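Local atomic coordinates of probable enoyl-CoA hydratase/isomerase (Pseudomonas aeruginosa PAO1, PDB entry 5YLO), a protein that probably acts as a Δ3,Δ2-enoyl-CoA isomerase of the crotonase family, shifting double bonds of unsaturated fatty acyl-CoA esters on their way into beta-oxidation. Residues 150-153 against 154-158; 9-13 against 14-18. All blocks are in the same frame, centred on the assembly; numbering follows the deposited sequence.

Contact 1. Residues 150-153 against 154-158; sequences WHLP and RLLGS
H151 O to L155 N (3.1 Å) and L152 O to L156 N (2.8 Å) are the i-to-i+4 bonds that carry the last turns of helix 146-156 across residues 150-156. P153 has no N-H to give to the turn before it, and the helix kinks there. After L156 the chain leaves the helix at G157, whose phi is positive and whose N still reaches P153 O at 3.0 Å. G157 is at once the N-cap position of the next helix, 158-166, so the two helices meet almost without a linker.

On the flank facing a second subunit, R154 reaches back one turn to W150, an i/i+4 cation-pi pair along one helix that lies at the contact between two subunits of the three-chain assembly. Its chain runs extended from CG to NE and lays the guanidinium flat on the indole, planes 14° apart. CZ stands 3.5 Å from the centroid of the five-membered ring, over the face, while CD sits 3.8 Å from the centroid of the six-membered ring as a CH-pi contact. W150 presents that face because its CG is anti to the backbone N (chi1 -167°). The same arginine sends NH1 to W150 O (2.9 Å, N-H...O 159°), nearly in the guanidinium plane, so stack and bond together limit the rotation of the group. Two backbone carbonyls of the second subunit bind this pair: W150 NE1 bonds to R223 O and R154 NH2 to G220 O, both of that subunit.

L152 and L156 lie side by side on another flank of the helix, CD2 to CD2 3.8 Å. L152 packs between helix 114-120, through M116 and L120, and helix 158-166, through A161, L164 and L165; L155 also rests on L120, while L156 meets L181.

Contact 2. Residues 9-13 against 14-18; sequences TRVEA and GIAWL
G14 and A13 form the tip of a beta hairpin, a type I' turn from E12 to I15 that joins edge strand 7-12 to strand 15-20 in the crotonase-fold sheet. Both tip residues have positive phi, as a type I' turn requires. I15 closes the turn by pairing with E12 through two backbone bonds, I15 N to E12 O (3.0 Å) and E12 N to I15 O (2.9 Å). Its side chain packs on A199 and A203 of helix 191-204. A16 faces V11 in a non-hydrogen-bonded pair, with A16 CB 3.9 Å from V11 CG2; its backbone also bonds to strand 52-56.

W17 pairs with R10, again by two backbone bonds, and the R10 side chain folds over one face of the indole. CG of R10 lies between the backbone N and carbonyl carbon (chi1 78°), and a bend at chi2 brings the guanidinium across the ring, planes 20° apart, with R10 CZ 4.6 Å from the centroid of the five-membered ring and off-centre, a looser cation-pi contact. Above W17, R10 NE makes a weak hydrogen bond, part of a salt bridge, to E12 OE1 at 3.1 Å. L18 touches L37, R40 and L41 of helix 31-46 and sits beside T9, L18 CD2 to T9 CG2 3.7 Å.

Contact 2 precedes contact 1 in the chain, and they lie on opposite sides of its centre, 30 Å apart between centres and about 16 Å between nearest atoms, without touching. Each contains an arginine laid on a tryptophan, but in different settings: the pair in 150-158 runs along a helix and is bonded to a second subunit, whereas that in 9-18 crosses a hairpin at the sheet edge, where no other chain of the assembly touches either segment. Glycerol, probably from the crystallisation liquor, hydrogen-bonds to S158 OG in contact 1; H151 ND1 and R154 NH2 each make a weak hydrogen bond with glycerol.

Contact 1. Residues 150-153 against 154-158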
loop_
_atom_site.group_PDB
_atom_site.type_symbol
_atom_site.label_atom_id
_atom_site.label_comp_id
_atom_site.label_asym_id
_atom_site.label_seq_id
_atom_site.Cartn_x
_atom_site.Cartn_y
_atom_site.Cartn_z
ATOM N N TRP A 150 4.964 9.505 7.683
ATOM C CA TRP A 150 5.619 8.858 6.556
ATOM C C TRP A 150 5.515 7.343 6.635
ATOM O O TRP A 150 5.221 6.690 5.628
ATOM C CB TRP A 150 7.089 9.281 6.488
ATOM C CG TRP A 150 7.767 8.916 5.196
ATOM C CD1 TRP A 150 7.884 9.698 4.079
ATOM C CD2 TRP A 150 8.423 7.680 4.889
ATOM N NE1 TRP A 150 8.569 9.023 3.098
ATOM C CE2 TRP A 150 8.912 7.783 3.570
ATOM C CE3 TRP A 150 8.645 6.497 5.600
ATOM C CZ2 TRP A 150 9.609 6.747 2.949
ATOM C CZ3 TRP A 150 9.336 5.470 4.982
ATOM C CH2 TRP A 150 9.811 5.602 3.670
ATOM N N HIS A 151 5.730 6.771 7.821
ATOM C CA HIS A 151 5.699 5.320 7.980
ATOM C C HIS A 151 4.275 4.781 7.993
ATOM O O HIS A 151 3.953 3.845 7.253
ATOM C CB HIS A 151 6.414 4.920 9.272
ATOM C CG HIS A 151 7.906 4.980 9.183
ATOM N ND1 HIS A 151 8.637 4.107 8.407
ATOM C CD2 HIS A 151 8.805 5.797 9.780
ATOM C CE1 HIS A 151 9.923 4.388 8.524
ATOM N NE2 HIS A 151 10.051 5.410 9.351
ATOM N N LEU A 152 3.413 5.361 8.832
ATOM C CA LEU A 152 2.110 4.757 9.105
ATOM C C LEU A 152 1.247 4.567 7.864
ATOM O O LEU A 152 0.671 3.477 7.707
ATOM C CB LEU A 152 1.378 5.576 10.174
ATOM C CG LEU A 152 1.976 5.528 11.579
ATOM C CD1 LEU A 152 1.125 6.334 12.547
ATOM C CD2 LEU A 152 2.113 4.085 12.043
ATOM N N PRO A 153 1.096 5.546 6.963
ATOM C CA PRO A 153 0.278 5.283 5.765
ATOM C C PRO A 153 0.855 4.201 4.869
ATOM O O PRO A 153 0.096 3.501 4.186
ATOM C CB PRO A 153 0.240 6.646 5.058
ATOM C CG PRO A 153 1.464 7.349 5.535
ATOM C CD PRO A 153 1.612 6.928 6.967
ATOM N N ARG A 154 2.180 4.037 4.858
ATOM C CA ARG A 154 2.796 3.022 4.010
ATOM C C ARG A 154 2.589 1.618 4.564
ATOM O O ARG A 154 2.482 0.659 3.792
ATOM C CB ARG A 154 4.286 3.323 3.843
ATOM C CG ARG A 154 4.570 4.513 2.944
ATOM C CD ARG A 154 6.033 4.918 2.981
ATOM N NE ARG A 154 6.357 5.800 1.864
ATOM C CZ ARG A 154 6.162 7.114 1.864
ATOM N NH1 ARG A 154 5.650 7.716 2.931
ATOM N NH2 ARG A 154 6.480 7.829 0.793
ATOM N N LEU A 155 2.522 1.476 5.887
ATOM C CA LEU A 155 2.314 0.173 6.507
ATOM C C LEU A 155 0.843 -0.158 6.718
ATOM O O LEU A 155 0.465 -1.334 6.647
ATOM C CB LEU A 155 3.039 0.112 7.855
ATOM C CG LEU A 155 4.555 0.296 7.852
ATOM C CD1 LEU A 155 5.055 0.567 9.263
ATOM C CD2 LEU A 155 5.240 -0.930 7.270
ATOM N N LEU A 156 0.005 0.848 6.972
ATOM C CA LEU A 156 -1.365 0.632 7.410
ATOM C C LEU A 156 -2.423 1.098 6.421
ATOM O O LEU A 156 -3.601 0.779 6.615
ATOM C CB LEU A 156 -1.617 1.349 8.748
ATOM C CG LEU A 156 -1.157 0.787 10.098
ATOM C CD1 LEU A 156 0.002 -0.196 9.982
ATOM C CD2 LEU A 156 -0.810 1.940 11.038
ATOM N N GLY A 157 -2.053 1.830 5.379
ATOM C CA GLY A 157 -3.025 2.540 4.576
ATOM C C GLY A 157 -3.410 3.868 5.207
ATOM O O GLY A 157 -3.228 4.105 6.401
ATOM N N SER A 158 -3.967 4.752 4.374
ATOM C CA SER A 158 -4.227 6.122 4.809
ATOM C C SER A 158 -5.203 6.167 5.980
ATOM O O SER A 158 -4.915 6.776 7.017
ATOM C CB SER A 158 -4.752 6.958 3.639
ATOM O OG SER A 158 -3.749 7.150 2.657
#

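Contact 2. Residues 9-13 against 14-18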
loop_
_atom_site.group_PDB
_atom_site.type_symbol
_atom_site.label_atom_id
_atom_site.label_comp_id
_atom_site.label_asym_id
_atom_site.label_seq_id
_atom_site.Cartn_x
_atom_site.Cartn_y
_atom_site.Cartn_z
ATOM N N THR A 9 24.838 -2.936 24.681
ATOM C CA THR A 9 25.152 -3.548 23.400
ATOM C C THR A 9 25.832 -4.891 23.624
ATOM O O THR A 9 26.765 -4.991 24.426
ATOM C CB THR A 9 26.057 -2.637 22.569
ATOM O OG1 THR A 9 25.390 -1.391 22.324
ATOM C CG2 THR A 9 26.398 -3.299 21.250
ATOM N N ARG A 10 25.364 -5.915 22.914
ATOM C CA ARG A 10 26.006 -7.220 22.938
ATOM C C ARG A 10 25.897 -7.834 21.547
ATOM O O ARG A 10 24.880 -7.668 20.868
ATOM C CB ARG A 10 25.384 -8.135 24.008
ATOM C CG ARG A 10 24.054 -8.773 23.630
ATOM C CD ARG A 10 23.125 -8.919 24.830
ATOM N NE ARG A 10 22.028 -9.845 24.552
ATOM C CZ ARG A 10 20.842 -9.805 25.149
ATOM N NH1 ARG A 10 20.582 -8.873 26.056
ATOM N NH2 ARG A 10 19.907 -10.692 24.830
ATOM N N VAL A 11 26.958 -8.514 21.120
ATOM C CA VAL A 11 27.031 -9.117 19.791
ATOM C C VAL A 11 27.299 -10.606 19.966
ATOM O O VAL A 11 28.368 -10.998 20.452
ATOM C CB VAL A 11 28.112 -8.464 18.918
ATOM C CG1 VAL A 11 28.172 -9.148 17.561
ATOM C CG2 VAL A 11 27.838 -6.977 18.756
ATOM N N GLU A 12 26.337 -11.434 19.561
ATOM C CA GLU A 12 26.416 -12.882 19.716
ATOM C C GLU A 12 26.090 -13.544 18.385
ATOM O O GLU A 12 24.987 -13.366 17.858
ATOM C CB GLU A 12 25.446 -13.379 20.792
ATOM C CG GLU A 12 25.486 -12.611 22.102
ATOM C CD GLU A 12 24.313 -12.948 23.005
ATOM O OE1 GLU A 12 23.992 -12.135 23.895
ATOM O OE2 GLU A 12 23.709 -14.026 22.817
ATOM N N ALA A 13 27.045 -14.309 17.851
ATOM C CA ALA A 13 26.824 -15.151 16.672
ATOM C C ALA A 13 26.338 -14.341 15.472
ATOM O O ALA A 13 25.439 -14.759 14.739
ATOM C CB ALA A 13 25.848 -16.289 16.983
ATOM N N GLY A 14 26.939 -13.173 15.265
ATOM C CA GLY A 14 26.567 -12.333 14.146
ATOM C C GLY A 14 25.332 -11.489 14.354
ATOM O O GLY A 14 24.883 -10.834 13.406
ATOM N N ILE A 15 24.764 -11.485 15.556
ATOM C CA ILE A 15 23.587 -10.685 15.876
ATOM C C ILE A 15 24.001 -9.630 16.892
ATOM O O ILE A 15 24.449 -9.963 17.996
ATOM C CB ILE A 15 22.439 -11.548 16.421
ATOM C CG1 ILE A 15 22.092 -12.671 15.439
ATOM C CG2 ILE A 15 21.214 -10.689 16.695
ATOM C CD1 ILE A 15 21.041 -13.634 15.960
ATOM N N ALA A 16 23.853 -8.362 16.520
ATOM C CA ALA A 16 24.140 -7.243 17.408
ATOM C C ALA A 16 22.851 -6.819 18.101
ATOM O O ALA A 16 21.906 -6.372 17.441
ATOM C CB ALA A 16 24.748 -6.071 16.639
ATOM N N TRP A 17 22.815 -6.957 19.422
ATOM C CA TRP A 17 21.657 -6.583 20.222
ATOM C C TRP A 17 21.868 -5.177 20.769
ATOM O O TRP A 17 22.804 -4.941 21.540
ATOM C CB TRP A 17 21.434 -7.577 21.362
ATOM C CG TRP A 17 21.174 -8.981 20.905
ATOM C CD1 TRP A 17 22.071 -9.836 20.333
ATOM C CD2 TRP A 17 19.937 -9.702 20.997
ATOM N NE1 TRP A 17 21.469 -11.039 20.056
ATOM C CE2 TRP A 17 20.159 -10.983 20.455
ATOM C CE3 TRP A 17 18.665 -9.388 21.483
ATOM C CZ2 TRP A 17 19.157 -11.949 20.384
ATOM C CZ3 TRP A 17 17.671 -10.349 21.411
ATOM C CH2 TRP A 17 17.923 -11.613 20.867
ATOM N N LEU A 18 21.008 -4.250 20.362
ATOM C CA LEU A 18 21.042 -2.872 20.840
ATOM C C LEU A 18 19.783 -2.646 21.665
ATOM O O LEU A 18 18.682 -2.554 21.112
ATOM C CB LEU A 18 21.127 -1.885 19.678
ATOM C CG LEU A 18 22.131 -2.235 18.577
ATOM C CD1 LEU A 18 22.188 -1.147 17.520
ATOM C CD2 LEU A 18 23.508 -2.488 19.161
#